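Local coordinates for protein FMN Adenylyltransferase (Candida glabrata, PDB 3FWK) that transfers the adenylyl group of ATP to FMN, giving FAD and pyrophosphate, the last step of FAD biosynthesis, at residues T233-H238 / E282-D287; N123-T128 / L134-S139. All blocks are in the same frame, centred on the assembly; numbering follows the deposited sequence. Where two conformers were deposited one is given.

Contact 1 and contact 2 lie apart in one chain, their centres about 27 Å and their nearest atoms about 14 Å from each other, and they share no helix or strand. Contact 2 is the buried one, about 13 Å from the centre of the chain: it holds helix 119-131 against strand 134-138, an outermost strand of the Rossmann-like sheet. Contact 1, about 22 Å out and partly buried, joins two loops of the C-terminal part. Both rest on aliphatic carbons across the interface. In contact 1 Glu286 and Asp287 pair with an arginine and a lysine beside the interface, whereas contact 2 has two glutamates sharing a water at its margin.

Contact 1. Residues T233-H238 / E282-D287; sequences TLPNPH and ENLHED
Leu234 CA lies 9.4 Å from Leu284 CA, and Pro235 CA 9.1 Å from Asp287 CA, a spacing that leaves side chains alone to bridge the loop after helix 202-212 and the loop after helix 275-282. Segment 233-238 is extended up to Asn236 and enters a 3-10 segment at Pro237. Segment 282-287 starts with a type I turn from Glu282 to His285, where the backbone leaves helical geometry with a positive phi. Leu284 reaches out to the ring of Pro235 at its CG-CD side, CD1 lying 3.7 Å from both atoms. Leu284 CG stands anti to its carbonyl carbon (chi1 -61°), which carries the branch across. Leu234 leans in with CD2, a looser contact with Leu284 CD2 at 4.4 Å. Asn236 OD1 accepts from His238 N at 2.9 Å (N-H...O angle 149°), the donor lying in the carbonyl plane on a lone pair, closing an Asx turn; Asn236 ND2 donates to Thr225 OG1 and Leu299 O. Phe224 and Tyr288 also touch Pro235. On the second loop, Glu286 pairs with Arg240 and Asp287 with Lys241 in salt bridges. Only 93 Å² is buried; dispersion between a few methyl and ring carbons joins the segments, while polar anchoring comes from neighbouring residues.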
loop_
_atom_site.group_PDB
_atom_site.type_symbol
_atom_site.label_atom_id
_atom_site.label_comp_id
_atom_site.label_asym_id
_atom_site.label_seq_id
_atom_site.Cartn_x
_atom_site.Cartn_y
_atom_site.Cartn_z
ATOM N N THR A 233 -15.878 3.762 -8.485
ATOM C CA THR A 233 -15.616 2.752 -7.445
ATOM C C THR A 233 -16.745 2.629 -6.468
ATOM O O THR A 233 -17.231 3.609 -5.931
ATOM C CB THR A 233 -14.323 3.107 -6.680
ATOM O OG1 THR A 233 -13.264 3.261 -7.627
ATOM C CG2 THR A 233 -13.952 2.029 -5.712
ATOM N N LEU A 234 -17.137 1.399 -6.185
ATOM C CA LEU A 234 -18.176 1.091 -5.200
ATOM C C LEU A 234 -17.599 0.066 -4.214
ATOM O O LEU A 234 -16.653 -0.660 -4.536
ATOM C CB LEU A 234 -19.414 0.461 -5.881
ATOM C CG LEU A 234 -20.168 1.425 -6.786
ATOM C CD1 LEU A 234 -21.186 0.666 -7.615
ATOM C CD2 LEU A 234 -20.861 2.552 -5.965
ATOM N N PRO A 235 -18.218 -0.084 -3.039
ATOM C CA PRO A 235 -17.879 -1.228 -2.194
ATOM C C PRO A 235 -18.113 -2.516 -2.989
ATOM O O PRO A 235 -18.938 -2.573 -3.888
ATOM C CB PRO A 235 -18.862 -1.088 -1.008
ATOM C CG PRO A 235 -19.200 0.380 -0.967
ATOM C CD PRO A 235 -19.260 0.772 -2.433
ATOM N N ASN A 236 -17.351 -3.560 -2.675
ATOM C CA ASN A 236 -17.358 -4.733 -3.516
ATOM C C ASN A 236 -18.659 -5.512 -3.360
ATOM O O ASN A 236 -19.005 -5.895 -2.255
ATOM C CB ASN A 236 -16.150 -5.592 -3.147
ATOM C CG ASN A 236 -15.868 -6.675 -4.168
ATOM O OD1 ASN A 236 -16.754 -7.429 -4.548
ATOM N ND2 ASN A 236 -14.623 -6.760 -4.614
ATOM N N PRO A 237 -19.373 -5.795 -4.473
ATOM C CA PRO A 237 -20.688 -6.441 -4.320
ATOM C C PRO A 237 -20.571 -7.845 -3.780
ATOM O O PRO A 237 -21.527 -8.355 -3.188
ATOM C CB PRO A 237 -21.255 -6.429 -5.763
ATOM C CG PRO A 237 -20.001 -6.404 -6.659
ATOM C CD PRO A 237 -19.056 -5.471 -5.872
ATOM N N HIS A 238 -19.411 -8.492 -3.924
ATOM C CA HIS A 238 -19.194 -9.823 -3.326
ATOM C C HIS A 238 -19.142 -9.769 -1.806
ATOM O O HIS A 238 -19.220 -10.821 -1.165
ATOM C CB HIS A 238 -17.927 -10.457 -3.893
ATOM C CG HIS A 238 -18.006 -10.687 -5.360
ATOM N ND1 HIS A 238 -18.621 -11.796 -5.909
ATOM C CD2 HIS A 238 -17.626 -9.909 -6.402
ATOM C CE1 HIS A 238 -18.584 -11.700 -7.230
ATOM N NE2 HIS A 238 -17.999 -10.561 -7.556
ATOM N N GLU A 282 -23.395 5.744 3.016
ATOM C CA GLU A 282 -24.698 5.637 3.669
ATOM C C GLU A 282 -25.829 5.708 2.624
ATOM O O GLU A 282 -26.856 5.038 2.778
ATOM C CB GLU A 282 -24.866 6.749 4.698
ATOM C CG GLU A 282 -24.057 6.622 5.963
ATOM C CD GLU A 282 -24.055 7.965 6.699
ATOM O OE1 GLU A 282 -24.305 9.018 6.083
ATOM O OE2 GLU A 282 -23.736 7.988 7.880
ATOM N N ASN A 283 -25.629 6.467 1.546
ATOM C CA ASN A 283 -26.667 6.593 0.529
ATOM C C ASN A 283 -26.943 5.268 -0.178
ATOM O O ASN A 283 -27.975 5.137 -0.844
ATOM C CB ASN A 283 -26.286 7.657 -0.517
ATOM C CG ASN A 283 -26.542 9.059 -0.073
ATOM O OD1 ASN A 283 -27.102 9.315 0.983
ATOM N ND2 ASN A 283 -26.061 10.017 -0.901
ATOM N N LEU A 284 -26.029 4.287 -0.086
ATOM C CA LEU A 284 -26.256 2.985 -0.726
ATOM C C LEU A 284 -27.341 2.179 -0.045
ATOM O O LEU A 284 -27.921 1.273 -0.674
ATOM C CB LEU A 284 -24.968 2.174 -0.737
ATOM C CG LEU A 284 -23.795 2.781 -1.506
ATOM C CD1 LEU A 284 -22.517 1.949 -1.250
ATOM C CD2 LEU A 284 -24.094 2.823 -3.006
ATOM N N HIS A 285 -27.604 2.453 1.239
ATOM C CA HIS A 285 -28.614 1.690 2.030
ATOM C C HIS A 285 -28.285 0.187 2.014
ATOM O O HIS A 285 -29.178 -0.665 1.922
ATOM C CB HIS A 285 -30.056 1.956 1.530
ATOM C CG HIS A 285 -30.409 3.411 1.384
ATOM N ND1 HIS A 285 -30.009 4.378 2.281
ATOM C CD2 HIS A 285 -31.153 4.054 0.450
ATOM C CE1 HIS A 285 -30.491 5.556 1.906
ATOM N NE2 HIS A 285 -31.175 5.389 0.791
ATOM N N GLU A 286 -27.006 -0.143 2.091
ATOM C CA GLU A 286 -26.557 -1.541 2.103
ATOM C C GLU A 286 -25.367 -1.611 3.006
ATOM O O GLU A 286 -24.672 -0.611 3.172
ATOM C CB GLU A 286 -26.131 -2.018 0.718
ATOM C CG GLU A 286 -27.221 -2.083 -0.323
ATOM C CD GLU A 286 -28.271 -3.183 -0.102
ATOM O OE1 GLU A 286 -28.043 -4.154 0.671
ATOM O OE2 GLU A 286 -29.346 -3.098 -0.752
ATOM N N ASP A 287 -25.107 -2.787 3.571
ATOM C CA ASP A 287 -23.930 -2.904 4.392
ATOM C C ASP A 287 -23.007 -3.959 3.815
ATOM O O ASP A 287 -23.463 -4.850 3.075
ATOM C CB ASP A 287 -24.310 -3.253 5.828
ATOM C CG ASP A 287 -23.189 -2.966 6.828
ATOM O OD1 ASP A 287 -22.369 -2.062 6.628
ATOM O OD2 ASP A 287 -23.158 -3.648 7.862
#

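Contact 2. Residues N123-T128 / L134-S139; sequences NFIEET and LSLYES
Ile125 and Leu136 cross at about a right angle, Ile125 CG2 meeting Leu136 CD2 at 4.2 Å. The torsions set this up: Ile125 CG2 and Leu136 CG (chi1 176°) are each anti to their backbone N. The same Ile125 methyl also lies 4.2 Å from Glu138 OE2, the two side chains passing at a slant. Leu134 instead comes up to backbone: its CG approaches Thr128 O at 4.2 Å. Leu134, Leu136 and Glu138 alternate with Ser135 and Tyr137, placing all three on the helix side of the strand. The N-to-C directions of the two short segments make 144°, roughly antiparallel, with axes 9.8 Å apart at closest approach, as befits the return from helix to strand in the beta-alpha-beta unit of 107-111, 119-131 and 134-138; Ile125 and Leu134 also touch strand 107-111. Within the helix, Phe124 O accepts from Thr128 N and Thr128 OG1, from opposite faces of its plane, and Thr128 CG2 sits 3.3 Å above the plane of the Phe124 ring, offset toward its rim. At the margin, one water lies 2.6 Å from Glu126 OE2 and from Glu138 OE2, placed to donate to either, but has more acceptors around it than protons. These oxygens are 4.7 Å apart; the water probably eases their repulsion, and a raised pKa is possible. Helix-to-strand cohesion rests on aliphatic packing, with a solvent-mediated polar edge.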
loop_
_atom_site.group_PDB
_atom_site.type_symbol
_atom_site.label_atom_id
_atom_site.label_comp_id
_atom_site.label_asym_id
_atom_site.label_seq_id
_atom_site.Cartn_x
_atom_site.Cartn_y
_atom_site.Cartn_z
ATOM N N ASN A 123 -6.643 12.332 2.386
ATOM C CA ASN A 123 -6.394 12.535 3.807
ATOM C C ASN A 123 -5.354 11.515 4.297
ATOM O O ASN A 123 -4.440 11.856 5.052
ATOM C CB ASN A 123 -7.659 12.347 4.618
ATOM C CG ASN A 123 -8.679 13.447 4.453
ATOM O OD1 ASN A 123 -8.375 14.536 3.946
ATOM N ND2 ASN A 123 -9.903 13.179 4.911
ATOM N N PHE A 124 -5.516 10.260 3.881
ATOM C CA PHE A 124 -4.657 9.199 4.368
ATOM C C PHE A 124 -3.217 9.369 3.886
ATOM O O PHE A 124 -2.262 9.096 4.629
ATOM C CB PHE A 124 -5.215 7.868 3.920
ATOM C CG PHE A 124 -4.408 6.711 4.446
ATOM C CD1 PHE A 124 -4.418 6.426 5.807
ATOM C CD2 PHE A 124 -3.598 5.957 3.609
ATOM C CE1 PHE A 124 -3.674 5.371 6.333
ATOM C CE2 PHE A 124 -2.801 4.911 4.138
ATOM C CZ PHE A 124 -2.860 4.640 5.504
ATOM N N ILE A 125 -3.039 9.819 2.640
ATOM C CA ILE A 125 -1.679 10.081 2.129
ATOM C C ILE A 125 -1.009 11.173 2.963
ATOM O O ILE A 125 0.161 11.064 3.321
ATOM C CB ILE A 125 -1.730 10.433 0.643
ATOM C CG1 ILE A 125 -2.169 9.182 -0.160
ATOM C CG2 ILE A 125 -0.387 10.987 0.184
ATOM C CD1 ILE A 125 -2.589 9.495 -1.598
ATOM N N GLU A 126 -1.755 12.219 3.292
ATOM C CA GLU A 126 -1.184 13.300 4.129
ATOM C C GLU A 126 -0.844 12.789 5.539
ATOM O O GLU A 126 0.239 13.077 6.070
ATOM C CB GLU A 126 -2.203 14.433 4.175
ATOM C CG GLU A 126 -2.315 15.081 2.802
ATOM C CD GLU A 126 -3.616 15.855 2.552
ATOM O OE1 GLU A 126 -4.367 16.120 3.513
ATOM O OE2 GLU A 126 -3.908 16.154 1.366
ATOM N N GLU A 127 -1.752 12.004 6.113
ATOM C CA GLU A 127 -1.554 11.481 7.477
ATOM C C GLU A 127 -0.365 10.564 7.518
ATOM O O GLU A 127 0.450 10.615 8.458
ATOM C CB GLU A 127 -2.820 10.735 7.897
ATOM C CG GLU A 127 -3.996 11.677 8.136
ATOM C CD GLU A 127 -5.376 11.106 7.832
ATOM O OE1 GLU A 127 -5.533 9.850 7.665
ATOM O OE2 GLU A 127 -6.353 11.916 7.769
ATOM N N THR A 128 -0.216 9.715 6.514
ATOM C CA THR A 128 0.921 8.823 6.519
ATOM C C THR A 128 2.234 9.505 6.183
ATOM O O THR A 128 3.281 9.091 6.691
ATOM C CB THR A 128 0.653 7.607 5.699
ATOM O OG1 THR A 128 0.256 7.989 4.428
ATOM C CG2 THR A 128 -0.491 6.764 6.265
ATOM N N LEU A 134 7.752 11.141 5.673
ATOM C CA LEU A 134 8.019 11.182 4.232
ATOM C C LEU A 134 8.251 12.637 3.764
ATOM O O LEU A 134 7.766 13.577 4.373
ATOM C CB LEU A 134 6.835 10.556 3.463
ATOM C CG LEU A 134 6.391 9.157 3.932
ATOM C CD1 LEU A 134 5.279 8.654 3.028
ATOM C CD2 LEU A 134 7.605 8.199 3.992
ATOM N N SER A 135 8.987 12.751 2.665
ATOM C CA SER A 135 9.108 14.042 1.967
ATOM C C SER A 135 8.298 13.912 0.702
ATOM O O SER A 135 8.749 13.316 -0.284
ATOM C CB SER A 135 10.516 14.431 1.615
ATOM O OG SER A 135 10.388 15.690 0.974
ATOM N N LEU A 136 7.068 14.386 0.770
ATOM C CA LEU A 136 6.080 14.128 -0.243
ATOM C C LEU A 136 6.138 15.182 -1.351
ATOM O O LEU A 136 6.087 16.370 -1.101
ATOM C CB LEU A 136 4.730 14.167 0.432
ATOM C CG LEU A 136 3.502 14.015 -0.408
ATOM C CD1 LEU A 136 3.569 12.645 -1.016
ATOM C CD2 LEU A 136 2.219 14.242 0.423
ATOM N N TYR A 137 6.223 14.698 -2.582
ATOM C CA TYR A 137 5.950 15.456 -3.804
ATOM C C TYR A 137 4.656 14.921 -4.400
ATOM O O TYR A 137 4.498 13.707 -4.551
ATOM C CB TYR A 137 7.072 15.291 -4.801
ATOM C CG TYR A 137 6.785 15.905 -6.177
ATOM C CD1 TYR A 137 7.240 17.182 -6.510
ATOM C CD2 TYR A 137 6.071 15.197 -7.152
ATOM C CE1 TYR A 137 7.018 17.704 -7.782
ATOM C CE2 TYR A 137 5.831 15.722 -8.409
ATOM C CZ TYR A 137 6.295 16.987 -8.710
ATOM O OH TYR A 137 6.082 17.505 -9.971
ATOM N N GLU A 138 3.747 15.815 -4.763
ATOM C CA GLU A 138 2.499 15.430 -5.441
ATOM C C GLU A 138 2.468 16.084 -6.811
ATOM O O GLU A 138 2.757 17.288 -6.934
ATOM C CB GLU A 138 1.238 15.898 -4.640
ATOM C CG GLU A 138 1.146 15.276 -3.244
ATOM C CD GLU A 138 -0.210 15.459 -2.606
ATOM O OE1 GLU A 138 -0.949 16.356 -3.049
ATOM O OE2 GLU A 138 -0.564 14.700 -1.666
ATOM N N SER A 139 2.105 15.324 -7.842
ATOM C CA SER A 139 1.797 15.925 -9.126
ATOM C C SER A 139 0.556 16.796 -9.000
ATOM O O SER A 139 -0.197 16.726 -8.013
ATOM C CB SER A 139 1.630 14.848 -10.199
ATOM O OG SER A 139 0.418 14.131 -9.986
HETATM O O HOH W 1 -2.976 15.226 -0.890
#